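Local coordinates for photosystem II assembly protein Ycf48 (Thermosynechococcus elongatus, PDB 5OJ5) that probably assists the early assembly of photosystem II and the replacement of photodamaged D1, binding the C-terminal extension of D1, at residues I58-F63 and K317-S322. Residues are numbered along the deposited sequence; the frame is centred on the assembly and turned at random.
Sequences ILDMSF and KILFFS
Phe63 turns the edge of its ring onto a face of Phe321, with CD2 of Phe63 3.6 Å above the middle of the Phe321 plane. The ring centroids are 4.8 Å apart and the planes meet at 66°, a T-shaped pair. At the rim of the same Phe321 ring sits Met61: its carbonyl O lies in the ring plane, 3.5 Å from Phe321 CZ, so the slightly positive edge of the ring meets a backbone oxygen. The Met61 side chain is modelled in two conformers; in the one described, the thioether adds an oblique Met-aromatic contact, SD to Phe321 CE2 at 3.9 Å. Extended torsions at chi1 (-180°) and chi2 (-172°) bring the sulfur beside the ring, and the bend at chi3 only turns CE.

One step back along both strands, Leu319 CD1 packs against Met61 CB at 3.8 Å. Beyond it the carbonyl O of Leu59 points toward the methylenes of Lys317, CD at 3.5 Å. Lys317 too has two conformers, and in this one NZ stops 4.4 Å from Asp60 OD1, short of a salt bridge. Asp60 has its main partner in strand 101-108, where OD2 accepts the N-H of Val105; OD1 takes a weak bond from Met61 N.

Strands 58-63 and 317-320 run nearly parallel, axes 8.6 Å apart, each the innermost strand of its own blade beside the central pore of the seven-bladed propeller. Strand 47-51, from near the N-terminus, is the outer strand of the blade holding 317-320, so the contact joins this ring-closing blade to the one begun by 58-63. Side chains of 317-322 thus meet side chains and carbonyl oxygens of 58-63 without hydrogen bonds, aromatic and sulfur contacts giving way to a lysine-carboxylate attraction that is probably modest.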
ATOM      1  N   ILE A  58      -8.200  -8.300  -1.199  1.00 14.17           N
ATOM      2  CA  ILE A  58      -6.911  -8.313  -0.527  1.00 11.81           C
ATOM      3  C   ILE A  58      -6.414  -6.885  -0.328  1.00 11.06           C
ATOM      4  O   ILE A  58      -6.476  -6.069  -1.250  1.00 12.78           O
ATOM      5  CB  ILE A  58      -5.915  -9.183  -1.312  1.00 12.95           C
ATOM      6  CG1 ILE A  58      -6.460 -10.613  -1.498  1.00 15.98           C
ATOM      7  CG2 ILE A  58      -4.558  -9.190  -0.624  1.00 12.23           C
ATOM      8  CD1 ILE A  58      -7.046 -11.237  -0.239  1.00 15.46           C
ATOM      9  N   LEU A  59      -5.888  -6.603   0.861  1.00 10.00           N
ATOM     10  CA  LEU A  59      -5.487  -5.255   1.233  1.00  9.78           C
ATOM     11  C   LEU A  59      -4.000  -5.058   1.413  1.00  8.87           C
ATOM     12  O   LEU A  59      -3.522  -3.927   1.280  1.00  9.86           O
ATOM     13  CB  LEU A  59      -6.239  -4.815   2.477  1.00 10.21           C
ATOM     14  CG  LEU A  59      -7.765  -4.775   2.300  1.00 11.92           C
ATOM     15  CD1 LEU A  59      -8.412  -4.436   3.643  1.00 12.86           C
ATOM     16  CD2 LEU A  59      -8.141  -3.735   1.241  1.00 14.62           C
ATOM     17  N   ASP A  60      -3.243  -6.091   1.771  1.00  8.46           N
ATOM     18  CA  ASP A  60      -1.816  -5.897   2.014  1.00  8.65           C
ATOM     19  C   ASP A  60      -1.092  -7.227   1.908  1.00  8.47           C
ATOM     20  O   ASP A  60      -1.701  -8.307   1.964  1.00  8.58           O
ATOM     21  CB  ASP A  60      -1.575  -5.213   3.363  1.00  9.26           C
ATOM     22  CG  ASP A  60      -0.225  -4.512   3.442  1.00  9.17           C
ATOM     23  OD1 ASP A  60       0.422  -4.250   2.379  1.00 10.06           O
ATOM     24  OD2 ASP A  60       0.167  -4.208   4.586  1.00 10.65           O
ATOM     25  N   MET A  61       0.239  -7.149   1.803  1.00  8.59           N
ATOM     26  CA  MET A  61       1.104  -8.305   1.624  0.58  8.45           C
ATOM     27  C   MET A  61       2.475  -7.971   2.186  1.00  8.51           C
ATOM     28  O   MET A  61       2.943  -6.858   2.017  1.00  9.53           O
ATOM     29  CB  MET A  61       1.144  -8.672   0.134  0.58 10.15           C
ATOM     30  CG  MET A  61       2.004  -9.872  -0.229  0.58 11.16           C
ATOM     31  SD  MET A  61       2.206 -10.151  -1.999  0.58 11.04           S
ATOM     32  CE  MET A  61       0.531 -10.446  -2.512  0.58  8.12           C
ATOM     33  N   SER A  62       3.133  -8.963   2.786  1.00  8.45           N
ATOM     34  CA  SER A  62       4.499  -8.787   3.284  1.00  8.62           C
ATOM     35  C   SER A  62       5.228 -10.115   3.265  1.00  9.43           C
ATOM     36  O   SER A  62       4.615 -11.169   3.507  1.00 10.21           O
ATOM     37  CB  SER A  62       4.469  -8.182   4.695  1.00  9.39           C
ATOM     38  OG  SER A  62       5.773  -7.866   5.158  1.00 10.46           O
ATOM     39  N   PHE A  63       6.527 -10.073   2.981  1.00 10.28           N
ATOM     40  CA  PHE A  63       7.346 -11.258   2.889  1.00 11.24           C
ATOM     41  C   PHE A  63       8.341 -11.362   4.049  1.00 11.79           C
ATOM     42  O   PHE A  63       8.965 -10.377   4.466  1.00 12.94           O
ATOM     43  CB  PHE A  63       8.084 -11.314   1.548  1.00 12.74           C
ATOM     44  CG  PHE A  63       7.234 -11.884   0.445  1.00 11.43           C
ATOM     45  CD1 PHE A  63       7.329 -13.224   0.077  1.00 11.78           C
ATOM     46  CD2 PHE A  63       6.300 -11.113  -0.190  1.00 12.77           C
ATOM     47  CE1 PHE A  63       6.507 -13.765  -0.895  1.00 12.55           C
ATOM     48  CE2 PHE A  63       5.459 -11.674  -1.178  1.00 13.63           C
ATOM     49  CZ  PHE A  63       5.567 -12.996  -1.508  1.00 13.47           C
ATOM     50  N   LYS A 317      -3.339  -1.370  -5.613  1.00 11.60           N
ATOM     51  CA  LYS A 317      -2.112  -1.310  -4.818  0.53 11.72           C
ATOM     52  C   LYS A 317      -1.026  -2.023  -5.594  1.00 10.91           C
ATOM     53  O   LYS A 317      -1.270  -3.126  -6.062  1.00 13.21           O
ATOM     54  CB  LYS A 317      -2.324  -2.003  -3.453  0.53 13.97           C
ATOM     55  CG  LYS A 317      -1.294  -1.641  -2.377  0.53 15.94           C
ATOM     56  CD  LYS A 317      -1.900  -1.852  -0.961  0.53 17.70           C
ATOM     57  CE  LYS A 317      -0.875  -1.741   0.136  0.53 20.42           C
ATOM     58  NZ  LYS A 317      -0.126  -0.453   0.128  0.53 17.24           N
ATOM     59  N   ILE A 318       0.145  -1.415  -5.680  1.00 10.35           N
ATOM     60  CA  ILE A 318       1.319  -2.035  -6.279  1.00 10.62           C
ATOM     61  C   ILE A 318       2.354  -2.227  -5.178  1.00 10.46           C
ATOM     62  O   ILE A 318       2.723  -1.256  -4.519  1.00 13.59           O
ATOM     63  CB  ILE A 318       1.931  -1.139  -7.378  1.00 11.30           C
ATOM     64  CG1 ILE A 318       0.905  -0.720  -8.451  1.00 12.14           C
ATOM     65  CG2 ILE A 318       3.177  -1.849  -7.983  1.00 11.94           C
ATOM     66  CD1 ILE A 318       1.412   0.509  -9.223  1.00 13.43           C
ATOM     67  N   LEU A 319       2.858  -3.440  -5.013  1.00 10.00           N
ATOM     68  CA  LEU A 319       3.849  -3.753  -3.982  1.00 11.95           C
ATOM     69  C   LEU A 319       5.048  -4.396  -4.655  1.00 12.57           C
ATOM     70  O   LEU A 319       4.948  -5.530  -5.119  1.00 16.25           O
ATOM     71  CB  LEU A 319       3.252  -4.704  -2.947  1.00 13.34           C
ATOM     72  CG  LEU A 319       2.121  -4.110  -2.113  1.00 15.24           C
ATOM     73  CD1 LEU A 319       1.534  -5.136  -1.176  1.00 19.30           C
ATOM     74  CD2 LEU A 319       2.615  -2.924  -1.227  1.00 20.40           C
ATOM     75  N   PHE A 320       6.178  -3.719  -4.669  1.00 11.89           N
ATOM     76  CA  PHE A 320       7.434  -4.316  -5.123  1.00 12.61           C
ATOM     77  C   PHE A 320       8.245  -4.689  -3.903  1.00 14.56           C
ATOM     78  O   PHE A 320       8.457  -3.862  -3.016  1.00 20.64           O
ATOM     79  CB  PHE A 320       8.242  -3.370  -6.004  1.00 14.29           C
ATOM     80  CG  PHE A 320       7.699  -3.294  -7.413  1.00 13.43           C
ATOM     81  CD1 PHE A 320       7.833  -4.367  -8.257  1.00 14.23           C
ATOM     82  CD2 PHE A 320       7.065  -2.129  -7.871  1.00 14.72           C
ATOM     83  CE1 PHE A 320       7.326  -4.294  -9.561  1.00 15.64           C
ATOM     84  CE2 PHE A 320       6.566  -2.070  -9.146  1.00 16.66           C
ATOM     85  CZ  PHE A 320       6.695  -3.147  -9.978  1.00 16.39           C
ATOM     86  N   PHE A 321       8.682  -5.918  -3.853  1.00 12.19           N
ATOM     87  CA  PHE A 321       9.569  -6.402  -2.803  1.00 13.48           C
ATOM     88  C   PHE A 321      11.037  -6.372  -3.203  1.00 14.49           C
ATOM     89  O   PHE A 321      11.905  -6.249  -2.336  1.00 17.10           O
ATOM     90  CB  PHE A 321       9.127  -7.806  -2.367  1.00 13.82           C
ATOM     91  CG  PHE A 321       7.776  -7.777  -1.755  1.00 12.43           C
ATOM     92  CD1 PHE A 321       7.638  -7.380  -0.422  1.00 13.73           C
ATOM     93  CD2 PHE A 321       6.633  -8.034  -2.488  1.00 13.00           C
ATOM     94  CE1 PHE A 321       6.400  -7.245   0.154  1.00 14.43           C
ATOM     95  CE2 PHE A 321       5.354  -7.886  -1.896  1.00 13.62           C
ATOM     96  CZ  PHE A 321       5.260  -7.501  -0.571  1.00 14.19           C
ATOM     97  N   SER A 322      11.287  -6.407  -4.482  1.00 15.16           N
ATOM     98  CA  SER A 322      12.619  -6.232  -5.043  1.00 15.54           C
ATOM     99  C   SER A 322      12.408  -5.967  -6.522  1.00 16.44           C
ATOM    100  O   SER A 322      11.280  -6.052  -7.003  1.00 16.05           O
ATOM    101  CB  SER A 322      13.408  -7.520  -4.871  1.00 16.16           C
ATOM    102  OG  SER A 322      12.991  -8.501  -5.797  1.00 16.16           O
TER